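Side-chain contacts in phenylalanine--tRNA ligase beta subunit (PDB 2CXI), which joins phenylalanine to tRNA(Phe) at the cost of ATP, the beta chain working in a tetramer of two alpha and two beta subunits: residues Lys96-Ile100 and Arg101-Val105; Ile144-Phe147 and Asp148-Lys151; Glu173-Leu176 and Glu177-Leu180. All blocks are in the same frame, centred on the assembly; numbering follows the deposited sequence.

This chain is an N-terminal fragment of the beta subunit. The three contacts are local and follow one another along it without overlap. Interactions 1 and 2 both reach the large mixed sheet. The first leads into strand 103-110; the second leaves strand 140-146. Strand 231-237 pairs antiparallel with both. Interaction 3 sits on a different, two-stranded sheet, where strand 174-175 runs into helix 176-182. The centres are about 22 Å apart for interactions 1 and 2, about 20 Å for 1 and 3, and about 22 Å for 2 and 3. Interactions 2 and 3 belong to the B3/4 domain, probably part of the amino acid-editing domain. All three shape turns and ends of strands or helices.

Interaction 1 of 3, residues Lys96-Ile100 and Arg101-Val105; sequences KLKDI and RPYGV
Leu97 O holds the turn by accepting two backbone N-H groups. Arg101 N approaches it in the carbonyl plane at 2.8 Å, with an N-H...O angle of 149°. Ile100 N gives the second bond to Leu97 O, also at 2.8 Å, closing a beta turn (97-100). The Arg101 bond closes an overlapping alpha-turn (97-101). Pro102 has no N-H to offer, but its CA adds a C-H...O contact to Leu97 O at 3.4 Å.

Lys98 carries the side-chain packing. Its chain bends at chi2 (61°), which lays the aliphatic part across the proline at about a right angle. There CD of Lys98 meets CB of Pro102 at 4.1 Å. Beyond it, NZ of Lys98 comes within 3.0 Å of OH of Tyr103, but the angle is too poor for a hydrogen bond. Pro102 CB also lies over one face of the Tyr103 ring, offset toward the rim.

On the Arg101 side, a water donates to Ile100 O. It accepts from Arg101 NH2 at 3.0 Å, at the edge of the guanidinium and in its plane. The extended arginine is anchored further by Arg137 O, Arg138 O and Thr236 OG1.

The turn leads from the loop after strand 84-93 into strand 103-110. Leu97 packs on strand 154-159, Ile100 and Arg101 touch Pro200 of strand 199-204, and Tyr103 bonds through its backbone to Gly237 at the end of strand 231-237.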
# COMPACT_ATOMS: atom_id res chain seq x y z
N LYS A 96 -16.46 9.71 14.62
CA LYS A 96 -16.58 10.95 15.37
C LYS A 96 -17.59 11.90 14.74
O LYS A 96 -17.98 12.91 15.36
CB LYS A 96 -15.24 11.65 15.50
CG LYS A 96 -14.19 10.85 16.30
CD LYS A 96 -13.13 11.84 16.82
CE LYS A 96 -11.79 11.12 17.09
NZ LYS A 96 -11.93 9.61 17.02
N LEU A 97 -18.04 11.57 13.53
CA LEU A 97 -19.12 12.35 12.88
C LEU A 97 -20.54 11.91 13.32
O LEU A 97 -21.54 12.47 12.86
CB LEU A 97 -18.96 12.27 11.35
CG LEU A 97 -17.86 13.17 10.75
CD1 LEU A 97 -17.67 12.89 9.27
CD2 LEU A 97 -18.14 14.71 11.00
N LYS A 98 -20.61 10.87 14.16
CA LYS A 98 -21.88 10.20 14.49
C LYS A 98 -23.00 11.14 14.94
O LYS A 98 -24.15 10.94 14.53
CB LYS A 98 -21.71 9.08 15.51
CG LYS A 98 -22.98 8.24 15.80
CD LYS A 98 -23.53 7.52 14.54
CE LYS A 98 -24.68 6.58 14.90
NZ LYS A 98 -25.46 6.05 13.72
N ASP A 99 -22.66 12.17 15.71
CA ASP A 99 -23.66 13.10 16.21
C ASP A 99 -23.45 14.46 15.56
O ASP A 99 -23.92 15.48 16.06
CB ASP A 99 -23.58 13.19 17.75
CG ASP A 99 -24.83 13.80 18.37
OD1 ASP A 99 -25.96 13.63 17.81
OD2 ASP A 99 -24.76 14.50 19.42
N ILE A 100 -22.75 14.49 14.42
CA ILE A 100 -22.51 15.75 13.71
C ILE A 100 -23.10 15.71 12.29
O ILE A 100 -23.87 16.62 11.89
CB ILE A 100 -20.96 16.08 13.68
CG1 ILE A 100 -20.40 16.17 15.12
CG2 ILE A 100 -20.67 17.35 12.83
CD1 ILE A 100 -18.86 16.22 15.21
N ARG A 101 -22.73 14.67 11.53
CA ARG A 101 -23.33 14.42 10.20
C ARG A 101 -22.96 12.97 9.81
O ARG A 101 -22.01 12.74 9.07
CB ARG A 101 -22.87 15.45 9.17
CG ARG A 101 -23.68 15.42 7.85
CD ARG A 101 -23.38 16.60 6.89
NE ARG A 101 -24.33 16.56 5.76
CZ ARG A 101 -25.60 16.96 5.81
NH1 ARG A 101 -26.38 16.80 4.74
NH2 ARG A 101 -26.11 17.51 6.93
N PRO A 102 -23.69 11.99 10.38
CA PRO A 102 -23.16 10.63 10.52
C PRO A 102 -22.86 9.86 9.23
O PRO A 102 -21.85 9.14 9.21
CB PRO A 102 -24.24 9.90 11.34
CG PRO A 102 -25.50 10.75 11.19
CD PRO A 102 -25.00 12.15 11.04
N TYR A 103 -23.68 10.00 8.18
CA TYR A 103 -23.58 9.12 6.99
C TYR A 103 -23.04 9.81 5.77
O TYR A 103 -23.40 10.94 5.49
CB TYR A 103 -24.93 8.46 6.65
CG TYR A 103 -25.43 7.64 7.81
CD1 TYR A 103 -24.81 6.43 8.14
CD2 TYR A 103 -26.51 8.09 8.60
CE1 TYR A 103 -25.25 5.68 9.25
CE2 TYR A 103 -26.96 7.36 9.69
CZ TYR A 103 -26.32 6.15 10.01
OH TYR A 103 -26.78 5.43 11.08
N GLY A 104 -22.16 9.09 5.05
CA GLY A 104 -21.66 9.43 3.70
C GLY A 104 -21.77 8.15 2.86
O GLY A 104 -21.48 7.02 3.33
N VAL A 105 -22.23 8.31 1.62
CA VAL A 105 -22.21 7.23 0.63
C VAL A 105 -21.66 7.87 -0.64
O VAL A 105 -21.74 9.11 -0.82
CB VAL A 105 -23.63 6.60 0.38
CG1 VAL A 105 -24.12 5.85 1.66
CG2 VAL A 105 -24.66 7.73 -0.02
O HOH W 1 -25.31 17.72 9.81

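Interaction 2 of 3, residues Ile144-Phe147 and Asp148-Lys151; sequences IFDF and DKIK
Asp146 OD1 is gripped by a backbone N-H and a water. Asp148 N donates to it at 3.1 Å, a bent bond of 135° that meets the anti side of the carboxylate. The water donates to Asp146 OD1 at 2.8 Å. The same water donates to Asp148 OD2 at 2.6 Å, and so bridges two carboxylates whose oxygens, Asp146 OD1 and Asp148 OD2, lie 4.2 Å apart. This link probably eases the repulsion between them.

With CG anti to the backbone N (chi1 -167°), the Asp146 carboxylate turns toward the chain that follows. The extended chain of Lys149 crosses it obliquely, its CG and CD close to Asp146 CB. The ion pair that results is long, with Lys149 NZ 3.8 Å from Asp146 OD2. Each polar end has a further hydrogen-bond partner: Thr228 OG1 for Asp146 OD2, Asn230 ND2 for Asp148 OD1 and Arg223 O for Lys149 NZ.

Two backbone bonds close the turns. Lys149 N donates to Asp146 O at 2.9 Å, from well above the carbonyl plane. Ile150 N donates to Phe147 O at 3.2 Å, nearly straight at 168° but also from above the plane. Beside the second bond, CD1 of Ile150 meets CD1 of Phe147 at 4.0 Å, the two side chains crossing at about a right angle. Ile150 also packs on Phe232 and Leu210, while Asp148 lies against Arg113 of the second subunit.

The bond from Asp148 N to the Asp146 side chain forms an Asx turn. It is combined with two overlapping four-residue turns of the 3-10 kind, Asp146-Lys149 and Phe147-Ile150, which carry the chain off the end of strand 140-146 toward strand 154-159.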
# COMPACT_ATOMS: atom_id res chain seq x y z
N ILE A 144 -20.28 16.88 -5.99
CA ILE A 144 -19.74 16.25 -7.21
C ILE A 144 -18.35 16.79 -7.49
O ILE A 144 -18.09 17.99 -7.32
CB ILE A 144 -20.67 16.48 -8.40
CG1 ILE A 144 -22.03 15.83 -8.14
CG2 ILE A 144 -20.11 15.81 -9.63
CD1 ILE A 144 -23.11 16.37 -9.09
N PHE A 145 -17.47 15.89 -7.93
CA PHE A 145 -16.03 16.16 -8.04
C PHE A 145 -15.46 15.47 -9.27
O PHE A 145 -15.95 14.42 -9.68
CB PHE A 145 -15.28 15.71 -6.77
CG PHE A 145 -15.83 16.34 -5.50
CD1 PHE A 145 -16.82 15.68 -4.77
CD2 PHE A 145 -15.44 17.64 -5.11
CE1 PHE A 145 -17.39 16.27 -3.61
CE2 PHE A 145 -15.99 18.23 -3.96
CZ PHE A 145 -16.95 17.54 -3.21
N ASP A 146 -14.41 16.05 -9.83
CA ASP A 146 -13.66 15.38 -10.88
C ASP A 146 -12.72 14.34 -10.26
O ASP A 146 -11.71 14.68 -9.59
CB ASP A 146 -12.86 16.42 -11.68
CG ASP A 146 -12.28 15.86 -12.99
OD1 ASP A 146 -11.89 14.67 -13.04
OD2 ASP A 146 -12.27 16.55 -14.02
N PHE A 147 -13.04 13.07 -10.49
CA PHE A 147 -12.31 11.95 -9.88
C PHE A 147 -10.82 11.92 -10.26
O PHE A 147 -9.95 11.54 -9.44
CB PHE A 147 -12.98 10.62 -10.22
CG PHE A 147 -12.24 9.42 -9.65
CD1 PHE A 147 -12.21 9.21 -8.29
CD2 PHE A 147 -11.54 8.54 -10.49
CE1 PHE A 147 -11.50 8.09 -7.72
CE2 PHE A 147 -10.83 7.42 -9.95
CZ PHE A 147 -10.85 7.21 -8.54
N ASP A 148 -10.53 12.37 -11.48
CA ASP A 148 -9.14 12.42 -11.98
C ASP A 148 -8.30 13.43 -11.23
O ASP A 148 -7.10 13.40 -11.32
CB ASP A 148 -9.13 12.75 -13.47
CG ASP A 148 -9.72 11.65 -14.29
OD1 ASP A 148 -9.83 10.52 -13.79
OD2 ASP A 148 -10.08 11.83 -15.47
N LYS A 149 -8.96 14.31 -10.48
CA LYS A 149 -8.28 15.40 -9.79
C LYS A 149 -8.10 15.12 -8.30
O LYS A 149 -7.60 15.98 -7.55
CB LYS A 149 -9.04 16.71 -10.01
CG LYS A 149 -8.99 17.21 -11.51
CD LYS A 149 -9.62 18.61 -11.60
CE LYS A 149 -10.04 18.95 -13.02
NZ LYS A 149 -11.05 20.05 -13.08
N ILE A 150 -8.52 13.94 -7.84
CA ILE A 150 -8.38 13.66 -6.38
C ILE A 150 -7.55 12.39 -6.20
O ILE A 150 -7.45 11.61 -7.12
CB ILE A 150 -9.76 13.56 -5.67
CG1 ILE A 150 -10.52 12.30 -6.15
CG2 ILE A 150 -10.53 14.94 -5.80
CD1 ILE A 150 -11.92 12.03 -5.48
N LYS A 151 -6.96 12.22 -5.02
CA LYS A 151 -6.14 11.04 -4.74
C LYS A 151 -6.76 10.21 -3.62
O LYS A 151 -6.67 10.57 -2.44
CB LYS A 151 -4.70 11.42 -4.40
CG LYS A 151 -3.75 10.21 -4.32
CD LYS A 151 -2.32 10.69 -3.93
CE LYS A 151 -1.31 9.57 -4.04
NZ LYS A 151 0.12 10.11 -4.00
O HOH W 2 -12.28 13.30 -15.44

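Interaction 3 of 3, residues Glu173-Leu176 and Glu177-Leu180; sequences EMTL and EEIL
Thr175 and Glu178 make a helix-capping contact at the junction of strand 174-175 and helix 176-182. Thr175 occupies the N-cap. Its OG1 accepts from Glu178 N at 3.0 Å, with an N-H...O angle of 162°. The threonine torsion (chi1 71°) puts OG1 between the backbone N and the carbonyl carbon, facing the start of the helix.

The return bond runs from Thr175 N to Glu178 OE1, also 3.0 Å long. It meets the anti side of the carboxylate, somewhat out of its plane. With CG anti to the carbonyl carbon (chi1 -62°), Glu178 CG passes 3.0 Å from Thr175 OG1, and the extended chain beyond carries OE1 back to Thr175 N. The methyl CG2 of Thr175 is near the carboxylate, and CB of Met174, present as selenomethionine, lies 3.5 Å from Glu178 OE1.

These reciprocal bonds between N-cap and third helical residue are a capping box. They satisfy two N-H groups that regular helix bonding would leave without acceptors. An alanine in place of Glu178 removes the carboxylate that accepts from Thr175 N, and the junction of strand and helix would probably be held less firmly.

Regular helix bonds begin at the N-cap residue itself. Ile179 N donates to Thr175 O at 2.9 Å, nearly along the C=O axis. Leu180 N donates to Leu176 O at 3.1 Å. On the apolar side, CG1 of Ile179 lies 3.9 Å from CB of Met174, while the selenium end of Met174 leads away from the helix. Leu176 and Ile179 both pack on Phe165 and on Met212 of strand 209-212. Leu176 also touches Tyr199 and Leu201 of strand 199-204. Met174 bonds through its backbone to Phe165 of the partner strand 164-165.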
# COMPACT_ATOMS: atom_id res chain seq x y z
N GLU A 173 -6.73 30.20 1.37
CA GLU A 173 -7.27 29.36 2.44
C GLU A 173 -7.76 30.18 3.64
O GLU A 173 -7.21 31.25 3.95
CB GLU A 173 -6.19 28.39 2.92
CG GLU A 173 -5.80 27.42 1.83
CD GLU A 173 -4.99 26.25 2.33
OE1 GLU A 173 -4.26 26.43 3.35
OE2 GLU A 173 -5.11 25.16 1.69
N MSE A 174 -8.80 29.66 4.29
CA MSE A 174 -9.34 30.23 5.52
C MSE A 174 -9.64 29.08 6.47
O MSE A 174 -9.88 27.97 6.01
CB MSE A 174 -10.67 30.91 5.23
CG MSE A 174 -10.56 32.17 4.44
SE MSE A 174 -12.43 32.70 4.02
CE MSE A 174 -12.00 34.58 3.46
N THR A 175 -9.66 29.35 7.78
CA THR A 175 -10.08 28.31 8.71
C THR A 175 -11.55 27.96 8.48
O THR A 175 -12.34 28.75 7.92
CB THR A 175 -9.91 28.72 10.20
OG1 THR A 175 -10.87 29.72 10.52
CG2 THR A 175 -8.57 29.38 10.47
N LEU A 176 -11.92 26.77 8.91
CA LEU A 176 -13.29 26.33 8.82
C LEU A 176 -14.22 27.32 9.51
O LEU A 176 -15.26 27.65 8.99
CB LEU A 176 -13.43 24.94 9.46
CG LEU A 176 -13.14 23.71 8.60
CD1 LEU A 176 -12.18 23.91 7.41
CD2 LEU A 176 -12.85 22.50 9.43
N GLU A 177 -13.80 27.78 10.68
CA GLU A 177 -14.46 28.84 11.40
C GLU A 177 -14.71 30.10 10.56
O GLU A 177 -15.84 30.59 10.49
CB GLU A 177 -13.63 29.17 12.65
CG GLU A 177 -14.15 28.47 13.87
CD GLU A 177 -15.61 28.82 14.09
OE1 GLU A 177 -16.46 27.90 14.07
OE2 GLU A 177 -15.90 30.04 14.21
N GLU A 178 -13.67 30.59 9.89
CA GLU A 178 -13.76 31.77 9.04
C GLU A 178 -14.69 31.55 7.86
O GLU A 178 -15.37 32.48 7.44
CB GLU A 178 -12.38 32.19 8.51
CG GLU A 178 -11.42 32.58 9.62
CD GLU A 178 -10.04 32.98 9.12
OE1 GLU A 178 -9.46 32.30 8.24
OE2 GLU A 178 -9.51 33.98 9.67
N ILE A 179 -14.69 30.33 7.32
CA ILE A 179 -15.60 30.02 6.21
C ILE A 179 -17.06 30.12 6.66
O ILE A 179 -17.88 30.74 5.98
CB ILE A 179 -15.28 28.63 5.59
CG1 ILE A 179 -13.83 28.59 5.03
CG2 ILE A 179 -16.29 28.32 4.47
CD1 ILE A 179 -13.37 27.15 4.54
N LEU A 180 -17.39 29.52 7.81
CA LEU A 180 -18.76 29.62 8.36
C LEU A 180 -19.19 31.07 8.56
O LEU A 180 -20.33 31.44 8.28
CB LEU A 180 -18.90 28.85 9.67
CG LEU A 180 -18.76 27.32 9.58
CD1 LEU A 180 -19.38 26.70 10.78
CD2 LEU A 180 -19.46 26.79 8.31